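Local structure of telomerase reverse transcriptase (Takifugu rubripes, 4LMO) at residues Leu80-His83 / Arg84-Pro87; Leu146-Phe149 / Ala150-Phe154; Leu194-Arg197 / Thr198-Gly202. The protein elongates chromosome ends as the catalytic subunit of telomerase, copying an RNA template, and is represented here by its RNA-binding domain. All blocks are in the same frame, centred on the assembly; numbering follows the deposited sequence.

Interaction 1: residues Leu80-His83 / Arg84-Pro87; sequences LRQH and RRCP
Arg84 turns its CG back beside its own backbone N (chi1 -68°) and runs extended from CG to NE, a course that carries it along Leu80, one turn earlier in helix 73-85. Its CG lies 3.3 Å from Leu80 O, and its NH1 comes within 3.8 Å of Leu80 CB. NH2 of the same group is hydrogen-bonded to Ile38 O, which anchors the charged end in a neighbouring loop. Arg85 starts the same way but bends at chi3 (-86°). The kink folds its guanidinium back over the preceding turn, where one face looks onto Arg81 O, 3.8 Å from the plane, and onto Gln82 CA. NH2 of Arg85 passes 3.9 Å from Gln82 CG. A crystal neighbour also touches Arg85, so its pose may owe something to the lattice. His83 points elsewhere, into the interior, where ND1 bonds to Tyr88 OH and NE2 to Asn26 OD1; these two partners fix the rotation of the buried ring. The backbone beneath changes as the helix runs out. Arg84 N bonds to Leu80 O at 3.0 Å with an N-H...O angle of 146°, whereas Arg85 N to Arg81 O is weak at 3.2 Å. Cys86 N makes another weak bond, 3.3 Å, to His83 O, only three residues back. Basic side chains beside carbonyls near the C-terminal end of a helix would probably be favoured by its dipole. Cys86 packs on Ala132 and Val133 of helix 119-133, and Pro87 is the N-cap of helix 88-93: the arrangement is that of a helix C-terminus passing through a very short link into the next helix of a largely helical domain, the RNA-binding domain of telomerase.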
loop_
_atom_site.group_PDB
_atom_site.type_symbol
_atom_site.label_atom_id
_atom_site.label_comp_id
_atom_site.label_asym_id
_atom_site.label_seq_id
_atom_site.Cartn_x
_atom_site.Cartn_y
_atom_site.Cartn_z
ATOM N N LEU A 80 -2.269 6.074 10.737
ATOM C CA LEU A 80 -1.154 6.910 10.307
ATOM C C LEU A 80 -0.010 6.919 11.317
ATOM O O LEU A 80 1.157 6.989 10.935
ATOM C CB LEU A 80 -1.625 8.336 10.021
ATOM C CG LEU A 80 -2.407 8.551 8.724
ATOM C CD1 LEU A 80 -3.038 9.929 8.716
ATOM C CD2 LEU A 80 -1.516 8.376 7.502
ATOM N N ARG A 81 -0.356 6.836 12.599
ATOM C CA ARG A 81 0.627 6.808 13.679
ATOM C C ARG A 81 1.412 5.498 13.652
ATOM O O ARG A 81 2.632 5.487 13.855
ATOM C CB ARG A 81 -0.085 6.971 15.019
ATOM C CG ARG A 81 0.657 7.799 16.054
ATOM C CD ARG A 81 -0.340 8.602 16.881
ATOM N NE ARG A 81 -1.471 7.775 17.308
ATOM C CZ ARG A 81 -2.739 8.181 17.350
ATOM N NH1 ARG A 81 -3.068 9.416 16.987
ATOM N NH2 ARG A 81 -3.684 7.342 17.749
ATOM N N GLN A 82 0.703 4.400 13.390
ATOM C CA GLN A 82 1.317 3.081 13.280
ATOM C C GLN A 82 2.162 2.957 12.012
ATOM O O GLN A 82 3.147 2.218 11.990
ATOM C CB GLN A 82 0.253 1.981 13.333
ATOM C CG GLN A 82 -0.402 1.817 14.698
ATOM C CD GLN A 82 -1.425 0.694 14.745
ATOM O OE1 GLN A 82 -1.367 -0.254 13.964
ATOM N NE2 GLN A 82 -2.369 0.797 15.674
ATOM N N HIS A 83 1.772 3.686 10.968
ATOM C CA HIS A 83 2.552 3.767 9.735
ATOM C C HIS A 83 3.855 4.491 9.940
ATOM O O HIS A 83 4.890 4.082 9.410
ATOM C CB HIS A 83 1.754 4.442 8.623
ATOM C CG HIS A 83 2.619 5.020 7.526
ATOM N ND1 HIS A 83 3.333 4.248 6.685
ATOM C CD2 HIS A 83 2.886 6.340 7.169
ATOM C CE1 HIS A 83 4.013 5.030 5.829
ATOM N NE2 HIS A 83 3.739 6.310 6.125
ATOM N N ARG A 84 3.815 5.576 10.708
ATOM C CA ARG A 84 5.003 6.392 10.957
ATOM C C ARG A 84 5.991 5.712 11.902
ATOM O O ARG A 84 7.178 6.041 11.907
ATOM C CB ARG A 84 4.614 7.781 11.469
ATOM C CG ARG A 84 3.922 8.634 10.418
ATOM C CD ARG A 84 3.687 10.060 10.886
ATOM N NE ARG A 84 2.978 10.822 9.857
ATOM C CZ ARG A 84 1.703 11.200 9.929
ATOM N NH1 ARG A 84 0.968 10.916 11.000
ATOM N NH2 ARG A 84 1.168 11.880 8.925
ATOM N N ARG A 85 5.492 4.758 12.686
ATOM C CA ARG A 85 6.317 3.974 13.607
ATOM C C ARG A 85 6.731 2.619 13.020
ATOM O O ARG A 85 7.570 1.921 13.594
ATOM C CB ARG A 85 5.588 3.765 14.940
ATOM C CG ARG A 85 5.503 5.007 15.816
ATOM C CD ARG A 85 5.121 4.662 17.251
ATOM N NE ARG A 85 3.673 4.574 17.452
ATOM C CZ ARG A 85 2.965 3.445 17.416
ATOM N NH1 ARG A 85 3.555 2.277 17.182
ATOM N NH2 ARG A 85 1.654 3.485 17.616
ATOM N N CYS A 86 6.142 2.258 11.880
ATOM C CA CYS A 86 6.416 0.979 11.223
ATOM C C CYS A 86 7.856 0.896 10.705
ATOM O O CYS A 86 8.324 1.815 10.028
ATOM C CB CYS A 86 5.424 0.744 10.083
ATOM S SG CYS A 86 5.445 -0.930 9.402
ATOM N N PRO A 87 8.563 -0.204 11.030
ATOM C CA PRO A 87 9.960 -0.362 10.637
ATOM C C PRO A 87 10.095 -1.094 9.299
ATOM O O PRO A 87 10.577 -2.230 9.254
ATOM C CB PRO A 87 10.537 -1.203 11.781
ATOM C CG PRO A 87 9.374 -1.997 12.301
ATOM C CD PRO A 87 8.095 -1.358 11.822
#

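Interaction 2: residues Leu146-Phe149 / Ala150-Phe154; sequences LLYF and ARVRF
Tyr148 O accepts the amide of Val152 at 3.0 Å (N to O, N-H...O angle 153°), among the shortest of the sound backbone bonds in this part of helix 142-158. The two side chains also meet. CG2 of Val152 reaches CE2 of the Tyr148 ring at 3.7 Å, crossing it at a slant, and also sits 3.4 Å from Tyr148 O. Tyr148 OH then bonds to Leu205 O, and both side chains pack on Leu209, so this face of the helix rests on helix 191-220. Phe149 covers a second face, against Tyr123, Arg127 and Leu130 of helix 119-133. Leu147 and Arg151 form the second side-chain pair, lying side by side and pointing the same way. A bend at chi2 (-76°) folds Arg151 back, bringing its NH2 to 3.3 Å from Leu147 CD2 and turning one face of its guanidinium to Leu147 O, 4.0 Å from the plane. Its CG is also tight against that oxygen, at 3.0 Å. Beyond the helix, NH1 of Arg151 bonds to Trp171 O and weakly to Leu169 O, while Leu147 touches Lys172 and Ile173. The carbonyls bonded to NH1 suit a guanidinium donor, whose positive charge would probably strengthen these bonds, tying the helix to the chain around Trp171, where a region begins that by similarity interacts with the RNA template.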
loop_
_atom_site.group_PDB
_atom_site.type_symbol
_atom_site.label_atom_id
_atom_site.label_comp_id
_atom_site.label_asym_id
_atom_site.label_seq_id
_atom_site.Cartn_x
_atom_site.Cartn_y
_atom_site.Cartn_z
ATOM N N LEU A 146 -8.683 -12.461 7.920
ATOM C CA LEU A 146 -8.149 -13.679 7.313
ATOM C C LEU A 146 -8.620 -13.888 5.874
ATOM O O LEU A 146 -7.834 -14.304 5.022
ATOM C CB LEU A 146 -8.476 -14.908 8.170
ATOM C CG LEU A 146 -7.699 -15.083 9.481
ATOM C CD1 LEU A 146 -8.335 -16.167 10.340
ATOM C CD2 LEU A 146 -6.226 -15.387 9.230
ATOM N N LEU A 147 -9.893 -13.601 5.609
ATOM C CA LEU A 147 -10.421 -13.642 4.243
ATOM C C LEU A 147 -9.692 -12.658 3.335
ATOM O O LEU A 147 -9.393 -12.971 2.177
ATOM C CB LEU A 147 -11.923 -13.342 4.214
ATOM C CG LEU A 147 -12.886 -14.524 4.093
ATOM C CD1 LEU A 147 -14.318 -14.018 4.074
ATOM C CD2 LEU A 147 -12.603 -15.354 2.848
ATOM N N TYR A 148 -9.408 -11.475 3.872
ATOM C CA TYR A 148 -8.752 -10.430 3.107
ATOM C C TYR A 148 -7.285 -10.764 2.846
ATOM O O TYR A 148 -6.778 -10.512 1.753
ATOM C CB TYR A 148 -8.888 -9.076 3.805
ATOM C CG TYR A 148 -8.491 -7.919 2.922
ATOM C CD1 TYR A 148 -9.397 -7.366 2.016
ATOM C CD2 TYR A 148 -7.203 -7.386 2.979
ATOM C CE1 TYR A 148 -9.033 -6.307 1.199
ATOM C CE2 TYR A 148 -6.830 -6.326 2.166
ATOM C CZ TYR A 148 -7.747 -5.793 1.280
ATOM O OH TYR A 148 -7.377 -4.746 0.473
ATOM N N PHE A 149 -6.618 -11.335 3.847
ATOM C CA PHE A 149 -5.224 -11.763 3.713
ATOM C C PHE A 149 -5.088 -12.830 2.627
ATOM O O PHE A 149 -4.102 -12.850 1.886
ATOM C CB PHE A 149 -4.691 -12.280 5.053
ATOM C CG PHE A 149 -4.216 -11.197 5.993
ATOM C CD1 PHE A 149 -4.652 -9.878 5.859
ATOM C CD2 PHE A 149 -3.346 -11.504 7.034
ATOM C CE1 PHE A 149 -4.215 -8.892 6.732
ATOM C CE2 PHE A 149 -2.908 -10.522 7.909
ATOM C CZ PHE A 149 -3.344 -9.215 7.758
ATOM N N ALA A 150 -6.091 -13.704 2.535
ATOM C CA ALA A 150 -6.145 -14.727 1.491
ATOM C C ALA A 150 -6.368 -14.113 0.112
ATOM O O ALA A 150 -5.875 -14.633 -0.889
ATOM C CB ALA A 150 -7.229 -15.748 1.802
ATOM N N ARG A 151 -7.114 -13.008 0.069
ATOM C CA ARG A 151 -7.387 -12.297 -1.182
ATOM C C ARG A 151 -6.135 -11.614 -1.710
ATOM O O ARG A 151 -5.905 -11.573 -2.915
ATOM C CB ARG A 151 -8.506 -11.267 -0.998
ATOM C CG ARG A 151 -9.840 -11.860 -0.573
ATOM C CD ARG A 151 -10.550 -12.550 -1.723
ATOM N NE ARG A 151 -11.411 -13.645 -1.278
ATOM C CZ ARG A 151 -12.581 -13.499 -0.658
ATOM N NH1 ARG A 151 -13.057 -12.292 -0.366
ATOM N NH2 ARG A 151 -13.277 -14.574 -0.317
ATOM N N VAL A 152 -5.335 -11.078 -0.792
ATOM C CA VAL A 152 -4.058 -10.458 -1.127
ATOM C C VAL A 152 -3.065 -11.515 -1.630
ATOM O O VAL A 152 -2.376 -11.297 -2.630
ATOM C CB VAL A 152 -3.495 -9.664 0.076
ATOM C CG1 VAL A 152 -2.094 -9.141 -0.210
ATOM C CG2 VAL A 152 -4.429 -8.512 0.422
ATOM N N ARG A 153 -3.020 -12.662 -0.946
ATOM C CA ARG A 153 -2.160 -13.780 -1.338
ATOM C C ARG A 153 -2.434 -14.217 -2.774
ATOM O O ARG A 153 -1.506 -14.338 -3.581
ATOM C CB ARG A 153 -2.328 -14.969 -0.380
ATOM C CG ARG A 153 -1.545 -16.219 -0.775
ATOM C CD ARG A 153 -0.047 -16.005 -0.629
ATOM N NE ARG A 153 0.756 -17.020 -1.315
ATOM C CZ ARG A 153 1.446 -16.809 -2.436
ATOM N NH1 ARG A 153 1.433 -15.618 -3.024
ATOM N NH2 ARG A 153 2.154 -17.794 -2.970
ATOM N N PHE A 154 -3.711 -14.448 -3.080
ATOM C CA PHE A 154 -4.135 -14.807 -4.429
ATOM C C PHE A 154 -3.763 -13.717 -5.433
ATOM O O PHE A 154 -3.249 -14.011 -6.513
ATOM C CB PHE A 154 -5.645 -15.085 -4.470
ATOM C CG PHE A 154 -6.181 -15.316 -5.855
ATOM C CD1 PHE A 154 -6.070 -16.565 -6.460
ATOM C CD2 PHE A 154 -6.784 -14.281 -6.564
ATOM C CE1 PHE A 154 -6.552 -16.779 -7.741
ATOM C CE2 PHE A 154 -7.268 -14.489 -7.846
ATOM C CZ PHE A 154 -7.150 -15.738 -8.435
#

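Interaction 3: residues Leu194-Arg197 / Thr198-Gly202; sequences LSYR and TQILG
Tyr196 and Ile200, one turn apart on the long alpha-helix 191-220 of the RNA-binding domain, meet in a CH-pi contact. Ile200 CD1 lies over one face of the ring, 4.1 Å from its centroid and 21° off the normal. Gln199 comes to the ring from its edge: NE2 is 3.6 Å from Tyr196 CE1, with the amide plane nearly perpendicular to the ring (83°). The extended chain of Gln199 gives it that reach, though a crystal neighbour also touches this residue. Around this trio, Tyr196 and Ile200 both touch Arg68 and Phe69 of helix 67-70, which falls in a region that, by similarity, contacts the RNA template; Tyr196 is the last residue of a second region so assigned. Arg197, buried, packs on Leu181, Lys182 and Val189 and bends so that NH2 bonds to Asn176 OD1, with a long, weak ion pair from NH1 to Glu193 OE2. Backbone bonds set the spacing, among them Ile200 N to Tyr196 O at 3.1 Å. On another side of the helix Thr198 turns its OG1 beside its own N (chi1 -48°), and Leu194 O accepts twice, from Thr198 N at 2.8 Å and from Thr198 OG1 at 2.6 Å, the two donors arriving from opposite faces of the carbonyl plane.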
loop_
_atom_site.group_PDB
_atom_site.type_symbol
_atom_site.label_atom_id
_atom_site.label_comp_id
_atom_site.label_asym_id
_atom_site.label_seq_id
_atom_site.Cartn_x
_atom_site.Cartn_y
_atom_site.Cartn_z
ATOM N N LEU A 194 -27.608 -0.976 4.855
ATOM C CA LEU A 194 -26.679 -2.070 4.567
ATOM C C LEU A 194 -25.897 -1.800 3.281
ATOM O O LEU A 194 -24.688 -2.018 3.229
ATOM C CB LEU A 194 -27.414 -3.414 4.481
ATOM C CG LEU A 194 -26.598 -4.671 4.144
ATOM C CD1 LEU A 194 -25.468 -4.909 5.139
ATOM C CD2 LEU A 194 -27.498 -5.894 4.056
ATOM N N SER A 195 -26.605 -1.318 2.260
ATOM C CA SER A 195 -26.016 -0.941 0.975
ATOM C C SER A 195 -24.977 0.173 1.123
ATOM O O SER A 195 -23.935 0.151 0.464
ATOM C CB SER A 195 -27.119 -0.520 -0.002
ATOM O OG SER A 195 -26.589 0.129 -1.145
ATOM N N TYR A 196 -25.269 1.140 1.986
ATOM C CA TYR A 196 -24.357 2.251 2.243
ATOM C C TYR A 196 -23.153 1.816 3.081
ATOM O O TYR A 196 -22.038 2.301 2.873
ATOM C CB TYR A 196 -25.101 3.407 2.916
ATOM C CG TYR A 196 -24.319 4.700 2.984
ATOM C CD1 TYR A 196 -23.775 5.274 1.832
ATOM C CD2 TYR A 196 -24.141 5.363 4.199
ATOM C CE1 TYR A 196 -23.062 6.463 1.893
ATOM C CE2 TYR A 196 -23.434 6.553 4.268
ATOM C CZ TYR A 196 -22.896 7.097 3.116
ATOM O OH TYR A 196 -22.195 8.278 3.187
ATOM N N ARG A 197 -23.389 0.902 4.020
ATOM C CA ARG A 197 -22.315 0.285 4.802
ATOM C C ARG A 197 -21.376 -0.530 3.906
ATOM O O ARG A 197 -20.153 -0.457 4.054
ATOM C CB ARG A 197 -22.894 -0.559 5.949
ATOM C CG ARG A 197 -22.846 0.148 7.298
ATOM C CD ARG A 197 -24.165 0.120 8.063
ATOM N NE ARG A 197 -24.364 -1.090 8.861
ATOM C CZ ARG A 197 -25.124 -1.163 9.955
ATOM N NH1 ARG A 197 -25.755 -0.090 10.417
ATOM N NH2 ARG A 197 -25.240 -2.315 10.603
ATOM N N THR A 198 -21.958 -1.269 2.961
ATOM C CA THR A 198 -21.205 -2.050 1.974
ATOM C C THR A 198 -20.378 -1.136 1.056
ATOM O O THR A 198 -19.225 -1.443 0.734
ATOM C CB THR A 198 -22.148 -2.937 1.125
ATOM O OG1 THR A 198 -23.047 -3.651 1.983
ATOM C CG2 THR A 198 -21.363 -3.941 0.293
ATOM N N GLN A 199 -20.980 -0.019 0.648
ATOM C CA GLN A 199 -20.335 0.988 -0.196
ATOM C C GLN A 199 -19.071 1.565 0.458
ATOM O O GLN A 199 -18.020 1.649 -0.183
ATOM C CB GLN A 199 -21.338 2.101 -0.523
ATOM C CG GLN A 199 -20.819 3.213 -1.425
ATOM C CD GLN A 199 -21.868 4.282 -1.683
ATOM O OE1 GLN A 199 -22.934 4.001 -2.236
ATOM N NE2 GLN A 199 -21.570 5.515 -1.285
ATOM N N ILE A 200 -19.183 1.953 1.730
ATOM C CA ILE A 200 -18.052 2.521 2.469
ATOM C C ILE A 200 -16.938 1.486 2.640
ATOM O O ILE A 200 -15.771 1.777 2.367
ATOM C CB ILE A 200 -18.471 3.087 3.849
ATOM C CG1 ILE A 200 -19.517 4.192 3.693
ATOM C CG2 ILE A 200 -17.265 3.643 4.592
ATOM C CD1 ILE A 200 -20.290 4.491 4.959
ATOM N N LEU A 201 -17.305 0.282 3.077
ATOM C CA LEU A 201 -16.338 -0.795 3.276
ATOM C C LEU A 201 -15.658 -1.199 1.968
ATOM O O LEU A 201 -14.474 -1.546 1.961
ATOM C CB LEU A 201 -16.997 -2.014 3.932
ATOM C CG LEU A 201 -16.084 -3.195 4.297
ATOM C CD1 LEU A 201 -15.131 -2.848 5.433
ATOM C CD2 LEU A 201 -16.910 -4.417 4.652
ATOM N N GLY A 202 -16.413 -1.155 0.872
ATOM C CA GLY A 202 -15.856 -1.372 -0.457
ATOM C C GLY A 202 -14.721 -0.405 -0.728
ATOM O O GLY A 202 -13.612 -0.823 -1.063
#

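All three interactions are single-helix contacts, and none touches another. Interactions 2 and 3 come nearest, about 7 Å between nearest atoms and about 20 Å between centres. Helix 191-220 joins them: it carries interaction 3 and, a little farther along, receives Tyr148 and Val152 of interaction 2. Helix 119-133 likewise links interactions 1 and 2, whose nearest atoms are about 11 Å apart, packing on His83 and Cys86 as well as on Phe149. Interaction 1 is farthest from interaction 3, about 27 Å between centres. Interaction 3 lies partly within the 171-196 region, thought by similarity to meet the RNA template, and interaction 2 touches it through Leu147 and Arg151.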